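Local coordinates for protein putative secreted endoglycosylceramidase (Rhodococcus hoagii, PDB 6JYZ) that probably hydrolyses the O-glycosidic bond between sugar and ceramide in galactosylceramide-type glycolipids, as a secreted endogalactosylceramidase of glycosyl hydrolase family 5, at residues G49-G57 with R147-P155; N221-P230 with F262-A270. All coordinates share one frame; numbering follows the deposited sequence.

In the fold
Both contacts belong to the family 5 barrel and join loops that leave the ends of its parallel strands. Interaction 1 pairs the loops after strands 38-47 and 119-124, whereas interaction 2 pairs the loop after strand 214-218 with the turn and short helix after the adjacent strand 259-262. Each is partly buried. The centre of interaction 2 is about 15 Å from the centre of the chain, that of interaction 1 about 18 Å, and interaction 2 buries more surface. Its chemistry mixes carboxylate grips with proline-leucine packing, while interaction 1 rests on one main-chain bond, a water bridge and an amide-carboxylate pair. Their nearest atoms stay about 6 Å apart, yet His125 bridges them, bonding Asp152 and touching Asn221.

Interaction 1 (G49-G57 with R147-P155); sequences GLNDYASNG and RGIGWDGAP
Residues 51-56 and 149-152 run nearly antiparallel, their directions 166° apart, and one main-chain bond, Ala54 N to Trp151 O at 2.9 Å, ties them. The same carbonyl receives the CA-H of Tyr53, with Trp151 O and Tyr53 CA 3.3 Å apart. One step on, a water bridges the backbones, donating to Asp52 O and accepting from Gly153 N. Gly150 lies so close under the Ala54 methyl that a side chain there would collide with it. The two segments are loops from the C-terminal ends of strands 38-47 and 119-124, first and third in the (beta/alpha)8 barrel of this family, and their pairing ties the two loops together at that end of the barrel. Asp152 carries most of the side-chain contact. With CG held between backbone N and carbonyl carbon (chi1 60°), its carboxylate turns to Asn51, whose ND2 reaches OD2 at 2.9 Å from above the carboxylate plane; His125 ND1 is a second partner of OD2. Asn51 OD1 accepts from Asp52 N at 2.8 Å, so both ends of the Asn51 side-chain amide are held and its rotation is fixed. Asp152 OD1 sits obliquely against the Tyr53 ring, 3.4 Å from CE1, the ring and carboxylate planes 49° apart, while the phenol OH bonds Asn48. Further along, Ile149 CD1 rides 3.7 Å above the rim of the Trp151 indole, which also makes a cation-pi contact with Arg173.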
loop_
_atom_site.group_PDB
_atom_site.type_symbol
_atom_site.label_atom_id
_atom_site.label_comp_id
_atom_site.label_asym_id
_atom_site.label_seq_id
_atom_site.Cartn_x
_atom_site.Cartn_y
_atom_site.Cartn_z
ATOM N N GLY A 49 -4.399 -6.266 -9.257
ATOM C CA GLY A 49 -5.086 -7.180 -10.177
ATOM C C GLY A 49 -6.466 -7.600 -9.716
ATOM O O GLY A 49 -7.244 -8.025 -10.596
ATOM N N LEU A 50 -6.806 -7.514 -8.443
ATOM C CA LEU A 50 -8.151 -7.861 -7.988
ATOM C C LEU A 50 -9.032 -6.626 -7.811
ATOM O O LEU A 50 -10.196 -6.758 -7.430
ATOM C CB LEU A 50 -8.088 -8.591 -6.649
ATOM C CG LEU A 50 -7.214 -9.838 -6.668
ATOM C CD1 LEU A 50 -7.357 -10.510 -5.322
ATOM C CD2 LEU A 50 -7.633 -10.805 -7.790
ATOM N N ASN A 51 -8.536 -5.443 -8.146
ATOM C CA ASN A 51 -9.357 -4.229 -7.977
ATOM C C ASN A 51 -10.384 -4.142 -9.112
ATOM O O ASN A 51 -10.214 -4.735 -10.180
ATOM C CB ASN A 51 -8.394 -3.022 -7.897
ATOM C CG ASN A 51 -9.053 -1.847 -7.205
ATOM O OD1 ASN A 51 -10.229 -1.849 -6.799
ATOM N ND2 ASN A 51 -8.291 -0.764 -7.053
ATOM N N ASP A 52 -11.433 -3.357 -8.864
ATOM C CA ASP A 52 -12.609 -3.245 -9.742
ATOM C C ASP A 52 -12.640 -1.818 -10.272
ATOM O O ASP A 52 -13.157 -0.902 -9.616
ATOM C CB ASP A 52 -13.851 -3.578 -8.910
ATOM C CG ASP A 52 -15.139 -3.440 -9.691
ATOM O OD1 ASP A 52 -15.112 -3.449 -10.918
ATOM O OD2 ASP A 52 -16.191 -3.304 -9.015
ATOM N N TYR A 53 -12.082 -1.542 -11.420
ATOM C CA TYR A 53 -12.057 -0.196 -11.976
ATOM C C TYR A 53 -13.176 -0.013 -12.987
ATOM O O TYR A 53 -13.530 -0.933 -13.779
ATOM C CB TYR A 53 -10.758 -0.001 -12.753
ATOM C CG TYR A 53 -9.540 0.107 -11.885
ATOM C CD1 TYR A 53 -9.230 1.268 -11.199
ATOM C CD2 TYR A 53 -8.698 -0.982 -11.688
ATOM C CE1 TYR A 53 -8.109 1.372 -10.375
ATOM C CE2 TYR A 53 -7.556 -0.917 -10.869
ATOM C CZ TYR A 53 -7.298 0.264 -10.209
ATOM O OH TYR A 53 -6.205 0.262 -9.376
ATOM N N ALA A 54 -13.672 1.210 -13.087
ATOM C CA ALA A 54 -14.515 1.600 -14.227
ATOM C C ALA A 54 -13.675 1.415 -15.494
ATOM O O ALA A 54 -12.486 1.752 -15.531
ATOM C CB ALA A 54 -14.851 3.068 -14.079
ATOM N N SER A 55 -14.409 0.992 -16.557
ATOM C CA SER A 55 -13.775 0.836 -17.849
ATOM C C SER A 55 -13.752 2.130 -18.657
ATOM O O SER A 55 -12.938 2.271 -19.563
ATOM C CB SER A 55 -14.381 -0.317 -18.643
ATOM O OG SER A 55 -15.683 0.073 -18.991
ATOM N N ASN A 56 -14.675 3.072 -18.338
ATOM C CA ASN A 56 -14.648 4.407 -18.926
ATOM C C ASN A 56 -14.749 4.415 -20.471
ATOM O O ASN A 56 -14.225 5.321 -21.115
ATOM C CB ASN A 56 -13.397 5.191 -18.457
ATOM C CG ASN A 56 -13.507 5.578 -17.005
ATOM O OD1 ASN A 56 -12.561 5.277 -16.214
ATOM N ND2 ASN A 56 -14.589 6.179 -16.622
ATOM N N GLY A 57 -15.393 3.359 -21.006
ATOM C CA GLY A 57 -15.633 3.281 -22.460
ATOM C C GLY A 57 -14.377 3.013 -23.274
ATOM O O GLY A 57 -14.436 3.092 -24.526
ATOM N N ARG A 147 -14.011 17.265 -17.284
ATOM C CA ARG A 147 -14.796 16.049 -17.163
ATOM C C ARG A 147 -14.153 15.074 -16.190
ATOM O O ARG A 147 -12.911 14.947 -16.144
ATOM C CB ARG A 147 -14.834 15.312 -18.510
ATOM C CG ARG A 147 -15.488 16.218 -19.557
ATOM C CD ARG A 147 -15.699 15.461 -20.895
ATOM N NE ARG A 147 -16.721 14.461 -20.762
ATOM C CZ ARG A 147 -18.062 14.692 -20.664
ATOM N NH1 ARG A 147 -18.481 15.934 -20.661
ATOM N NH2 ARG A 147 -18.853 13.678 -20.442
ATOM N N GLY A 148 -14.961 14.470 -15.334
ATOM C CA GLY A 148 -14.511 13.393 -14.449
ATOM C C GLY A 148 -14.660 12.040 -15.140
ATOM O O GLY A 148 -15.503 11.837 -16.014
ATOM N N ILE A 149 -13.880 11.060 -14.639
ATOM C CA ILE A 149 -14.057 9.681 -15.097
ATOM C C ILE A 149 -14.277 8.830 -13.850
ATOM O O ILE A 149 -14.170 9.303 -12.715
ATOM C CB ILE A 149 -12.848 9.161 -15.893
ATOM C CG1 ILE A 149 -11.554 9.109 -15.067
ATOM C CG2 ILE A 149 -12.664 10.024 -17.157
ATOM C CD1 ILE A 149 -10.354 8.497 -15.841
ATOM N N GLY A 150 -14.689 7.583 -14.057
ATOM C CA GLY A 150 -14.858 6.646 -12.962
ATOM C C GLY A 150 -13.530 6.008 -12.536
ATOM O O GLY A 150 -12.626 5.830 -13.362
ATOM N N TRP A 151 -13.485 5.622 -11.245
ATOM C CA TRP A 151 -12.255 5.072 -10.682
ATOM C C TRP A 151 -12.539 3.721 -10.037
ATOM O O TRP A 151 -12.842 2.770 -10.772
ATOM C CB TRP A 151 -11.607 6.108 -9.739
ATOM C CG TRP A 151 -11.143 7.322 -10.493
ATOM C CD1 TRP A 151 -11.898 8.412 -10.825
ATOM C CD2 TRP A 151 -9.841 7.515 -11.038
ATOM N NE1 TRP A 151 -11.135 9.274 -11.560
ATOM C CE2 TRP A 151 -9.875 8.759 -11.719
ATOM C CE3 TRP A 151 -8.621 6.814 -10.961
ATOM C CZ2 TRP A 151 -8.757 9.279 -12.383
ATOM C CZ3 TRP A 151 -7.526 7.333 -11.637
ATOM C CH2 TRP A 151 -7.601 8.547 -12.319
ATOM N N ASP A 152 -12.456 3.615 -8.730
ATOM C CA ASP A 152 -12.503 2.321 -8.024
ATOM C C ASP A 152 -12.800 2.607 -6.585
ATOM O O ASP A 152 -12.412 3.679 -6.078
ATOM C CB ASP A 152 -11.181 1.547 -8.163
ATOM C CG ASP A 152 -9.999 2.317 -7.598
ATOM O OD1 ASP A 152 -9.678 3.414 -8.207
ATOM O OD2 ASP A 152 -9.400 1.893 -6.623
ATOM N N GLY A 153 -13.468 1.658 -5.899
ATOM C CA GLY A 153 -13.779 1.816 -4.490
ATOM C C GLY A 153 -15.180 1.331 -4.213
ATOM O O GLY A 153 -15.445 0.107 -4.219
ATOM N N ALA A 154 -16.070 2.255 -3.938
ATOM C CA ALA A 154 -17.393 1.910 -3.454
ATOM C C ALA A 154 -18.344 1.491 -4.566
ATOM O O ALA A 154 -18.294 1.981 -5.675
ATOM C CB ALA A 154 -17.945 3.148 -2.756
ATOM N N PRO A 155 -19.288 0.581 -4.234
ATOM C CA PRO A 155 -20.303 0.189 -5.226
ATOM C C PRO A 155 -21.300 1.307 -5.495
ATOM O O PRO A 155 -21.429 2.288 -4.743
ATOM C CB PRO A 155 -21.006 -0.989 -4.526
ATOM C CG PRO A 155 -20.814 -0.763 -3.039
ATOM C CD PRO A 155 -19.426 -0.084 -2.919
HETATM O O HOH W 1 -14.278 -0.498 -7.265
#

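Interaction 2 (N221-P230 with F262-A270); sequences NEPNPGLRDP and FEPSALWSA
Glu222 OE2 is gripped twice: Ser269 OG donates to it at 2.8 Å, arriving well above the carboxylate plane (67° out of it), and His292 ND1 supplies a second hydrogen bond. The Glu222 chain leaves with CG anti to its carbonyl carbon (chi1 -64°) and then runs extended, CB passing 3.9 Å from Ala266 CB, which brings the carboxylate to Ser269 in the short helix. Replacing Glu222 by alanine would keep the touch on Ala266 but is likely to leave the Ser269 hydroxyl and His292 ND1 without their shared acceptor. The backbone is held too: Glu222 N donates to Glu263 OE1 at 2.8 Å and 158°. Glu263 OE2 forms a salt bridge with Arg83, which also bonds Asn221 OD1, so a single arginine positions two neighbours of Glu222. Pro223 O accepts Ala266 N at 2.9 Å and touches Ser265 CA at 3.2 Å. Ser265 OG in turn accepts from Leu267 N at 2.9 Å, a capping bond, and bonds Asp274. Toward the outside, Leu267 CD1 packs against two proline rings, 3.9 Å from Pro225 CG and 3.8 Å from Pro230 CG. The Asn-Glu-Pro run at 221-223, just after the fourth barrel strand, matches the signature of glycosyl hydrolase family 5, in whose members the glutamate of this motif serves as the general acid/base.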
loop_
_atom_site.group_PDB
_atom_site.type_symbol
_atom_site.label_atom_id
_atom_site.label_comp_id
_atom_site.label_asym_id
_atom_site.label_seq_id
_atom_site.Cartn_x
_atom_site.Cartn_y
_atom_site.Cartn_z
ATOM N N ASN A 221 -7.982 3.237 1.724
ATOM C CA ASN A 221 -6.909 3.969 1.041
ATOM C C ASN A 221 -7.283 5.437 0.934
ATOM O O ASN A 221 -8.446 5.764 0.585
ATOM C CB ASN A 221 -6.810 3.444 -0.382
ATOM C CG ASN A 221 -5.755 4.207 -1.158
ATOM O OD1 ASN A 221 -4.566 4.138 -0.804
ATOM N ND2 ASN A 221 -6.127 4.891 -2.215
ATOM N N GLU A 222 -6.312 6.313 1.168
ATOM C CA GLU A 222 -6.374 7.786 0.953
ATOM C C GLU A 222 -7.774 8.328 1.196
ATOM O O GLU A 222 -8.373 8.968 0.292
ATOM C CB GLU A 222 -5.864 8.130 -0.437
ATOM C CG GLU A 222 -4.407 7.763 -0.587
ATOM C CD GLU A 222 -3.710 8.307 -1.815
ATOM O OE1 GLU A 222 -4.408 8.716 -2.752
ATOM O OE2 GLU A 222 -2.444 8.224 -1.899
ATOM N N PRO A 223 -8.298 8.233 2.429
ATOM C CA PRO A 223 -9.657 8.744 2.644
ATOM C C PRO A 223 -9.740 10.223 2.265
ATOM O O PRO A 223 -8.905 11.016 2.714
ATOM C CB PRO A 223 -9.906 8.514 4.127
ATOM C CG PRO A 223 -8.946 7.418 4.492
ATOM C CD PRO A 223 -7.706 7.628 3.625
ATOM N N ASN A 224 -10.712 10.594 1.442
ATOM C CA ASN A 224 -10.770 11.988 1.058
ATOM C C ASN A 224 -11.391 12.835 2.190
ATOM O O ASN A 224 -12.133 12.305 3.042
ATOM C CB ASN A 224 -11.581 12.189 -0.218
ATOM C CG ASN A 224 -10.934 11.656 -1.487
ATOM O OD1 ASN A 224 -9.949 10.778 -1.478
ATOM N ND2 ASN A 224 -11.417 12.052 -2.602
ATOM N N PRO A 225 -11.173 14.152 2.230
ATOM C CA PRO A 225 -11.775 14.978 3.273
ATOM C C PRO A 225 -13.298 15.027 3.278
ATOM O O PRO A 225 -13.893 15.396 4.277
ATOM C CB PRO A 225 -11.157 16.370 3.002
ATOM C CG PRO A 225 -9.848 16.071 2.335
ATOM C CD PRO A 225 -10.153 14.870 1.455
ATOM N N GLY A 226 -13.927 14.668 2.138
ATOM C CA GLY A 226 -15.370 14.907 2.046
ATOM C C GLY A 226 -15.625 16.417 1.950
ATOM O O GLY A 226 -15.031 17.107 1.125
ATOM N N LEU A 227 -16.586 16.844 2.736
ATOM C CA LEU A 227 -16.944 18.269 2.801
ATOM C C LEU A 227 -16.388 18.933 4.037
ATOM O O LEU A 227 -16.945 19.927 4.535
ATOM C CB LEU A 227 -18.460 18.467 2.658
ATOM C CG LEU A 227 -19.019 17.982 1.313
ATOM C CD1 LEU A 227 -20.556 18.082 1.319
ATOM C CD2 LEU A 227 -18.471 18.757 0.160
ATOM N N ARG A 228 -15.286 18.408 4.563
ATOM C CA ARG A 228 -14.668 18.964 5.756
ATOM C C ARG A 228 -13.272 19.473 5.472
ATOM O O ARG A 228 -12.619 19.075 4.528
ATOM C CB ARG A 228 -14.656 17.898 6.871
ATOM C CG ARG A 228 -16.068 17.521 7.299
ATOM C CD ARG A 228 -16.880 18.656 7.937
ATOM N NE ARG A 228 -18.230 18.223 8.294
ATOM C CZ ARG A 228 -19.257 18.332 7.498
ATOM N NH1 ARG A 228 -19.177 18.833 6.294
ATOM N NH2 ARG A 228 -20.439 17.867 7.981
ATOM N N ASP A 229 -12.832 20.418 6.314
ATOM C CA ASP A 229 -11.438 20.883 6.283
ATOM C C ASP A 229 -10.524 19.814 6.842
ATOM O O ASP A 229 -10.992 18.770 7.340
ATOM C CB ASP A 229 -11.329 22.163 7.150
ATOM C CG ASP A 229 -11.179 21.714 8.619
ATOM O OD1 ASP A 229 -12.003 20.955 9.128
ATOM O OD2 ASP A 229 -10.097 22.076 9.272
ATOM N N PRO A 230 -9.208 19.997 6.895
ATOM C CA PRO A 230 -8.308 18.937 7.396
ATOM C C PRO A 230 -8.579 18.525 8.809
ATOM O O PRO A 230 -8.456 17.321 9.111
ATOM C CB PRO A 230 -6.917 19.567 7.251
ATOM C CG PRO A 230 -7.111 20.441 6.011
ATOM C CD PRO A 230 -8.472 21.112 6.247
ATOM N N PHE A 262 -3.501 2.298 9.200
ATOM C CA PHE A 262 -4.434 3.419 9.054
ATOM C C PHE A 262 -3.683 4.599 8.462
ATOM O O PHE A 262 -2.473 4.768 8.651
ATOM C CB PHE A 262 -5.086 3.798 10.383
ATOM C CG PHE A 262 -4.153 4.493 11.329
ATOM C CD1 PHE A 262 -3.272 3.802 12.159
ATOM C CD2 PHE A 262 -4.140 5.898 11.420
ATOM C CE1 PHE A 262 -2.387 4.497 12.972
ATOM C CE2 PHE A 262 -3.265 6.562 12.241
ATOM C CZ PHE A 262 -2.376 5.865 13.033
ATOM N N GLU A 263 -4.467 5.430 7.738
ATOM C CA GLU A 263 -3.870 6.481 6.917
ATOM C C GLU A 263 -4.330 7.852 7.378
ATOM O O GLU A 263 -5.485 8.021 7.823
ATOM C CB GLU A 263 -4.249 6.285 5.452
ATOM C CG GLU A 263 -3.669 4.955 4.910
ATOM C CD GLU A 263 -4.019 4.793 3.471
ATOM O OE1 GLU A 263 -4.018 5.747 2.698
ATOM O OE2 GLU A 263 -4.343 3.610 3.056
ATOM N N PRO A 264 -3.574 8.914 7.135
ATOM C CA PRO A 264 -4.151 10.268 7.175
ATOM C C PRO A 264 -5.010 10.417 5.921
ATOM O O PRO A 264 -5.089 9.542 5.049
ATOM C CB PRO A 264 -2.856 11.116 7.048
ATOM C CG PRO A 264 -1.993 10.325 6.093
ATOM C CD PRO A 264 -2.228 8.867 6.518
ATOM N N SER A 265 -5.673 11.562 5.797
ATOM C CA SER A 265 -6.446 11.846 4.607
ATOM C C SER A 265 -5.536 11.872 3.380
ATOM O O SER A 265 -4.292 11.991 3.460
ATOM C CB SER A 265 -7.248 13.142 4.662
ATOM O OG SER A 265 -6.492 14.250 4.116
ATOM N N ALA A 266 -6.175 11.800 2.212
ATOM C CA ALA A 266 -5.499 11.922 0.925
ATOM C C ALA A 266 -4.658 13.193 0.823
ATOM O O ALA A 266 -3.774 13.230 -0.031
ATOM C CB ALA A 266 -6.569 11.944 -0.166
ATOM N N LEU A 267 -4.967 14.235 1.601
ATOM C CA LEU A 267 -4.137 15.432 1.521
ATOM C C LEU A 267 -2.687 15.139 1.809
ATOM O O LEU A 267 -1.800 15.833 1.268
ATOM C CB LEU A 267 -4.651 16.512 2.486
ATOM C CG LEU A 267 -6.057 16.987 2.140
ATOM C CD1 LEU A 267 -6.549 17.933 3.251
ATOM C CD2 LEU A 267 -6.167 17.671 0.796
ATOM N N TRP A 268 -2.342 14.170 2.649
ATOM C CA TRP A 268 -0.916 13.878 2.898
ATOM C C TRP A 268 -0.226 13.532 1.607
ATOM O O TRP A 268 0.960 13.885 1.414
ATOM C CB TRP A 268 -0.806 12.709 3.897
ATOM C CG TRP A 268 0.591 12.557 4.456
ATOM C CD1 TRP A 268 1.737 12.189 3.776
ATOM C CD2 TRP A 268 0.980 12.798 5.809
ATOM N NE1 TRP A 268 2.815 12.203 4.650
ATOM C CE2 TRP A 268 2.383 12.580 5.884
ATOM C CE3 TRP A 268 0.301 13.137 6.971
ATOM C CZ2 TRP A 268 3.085 12.710 7.090
ATOM C CZ3 TRP A 268 0.996 13.277 8.169
ATOM C CH2 TRP A 268 2.384 13.080 8.214
ATOM N N SER A 269 -0.905 12.857 0.688
ATOM C CA SER A 269 -0.301 12.474 -0.583
ATOM C C SER A 269 -0.029 13.628 -1.511
ATOM O O SER A 269 0.642 13.381 -2.555
ATOM C CB SER A 269 -1.186 11.475 -1.315
ATOM O OG SER A 269 -1.314 10.329 -0.505
ATOM N N ALA A 270 -0.563 14.820 -1.232
ATOM C CA ALA A 270 -0.276 16.012 -2.049
ATOM C C ALA A 270 0.582 17.030 -1.320
ATOM O O ALA A 270 1.151 17.917 -1.989
ATOM C CB ALA A 270 -1.611 16.643 -2.415
#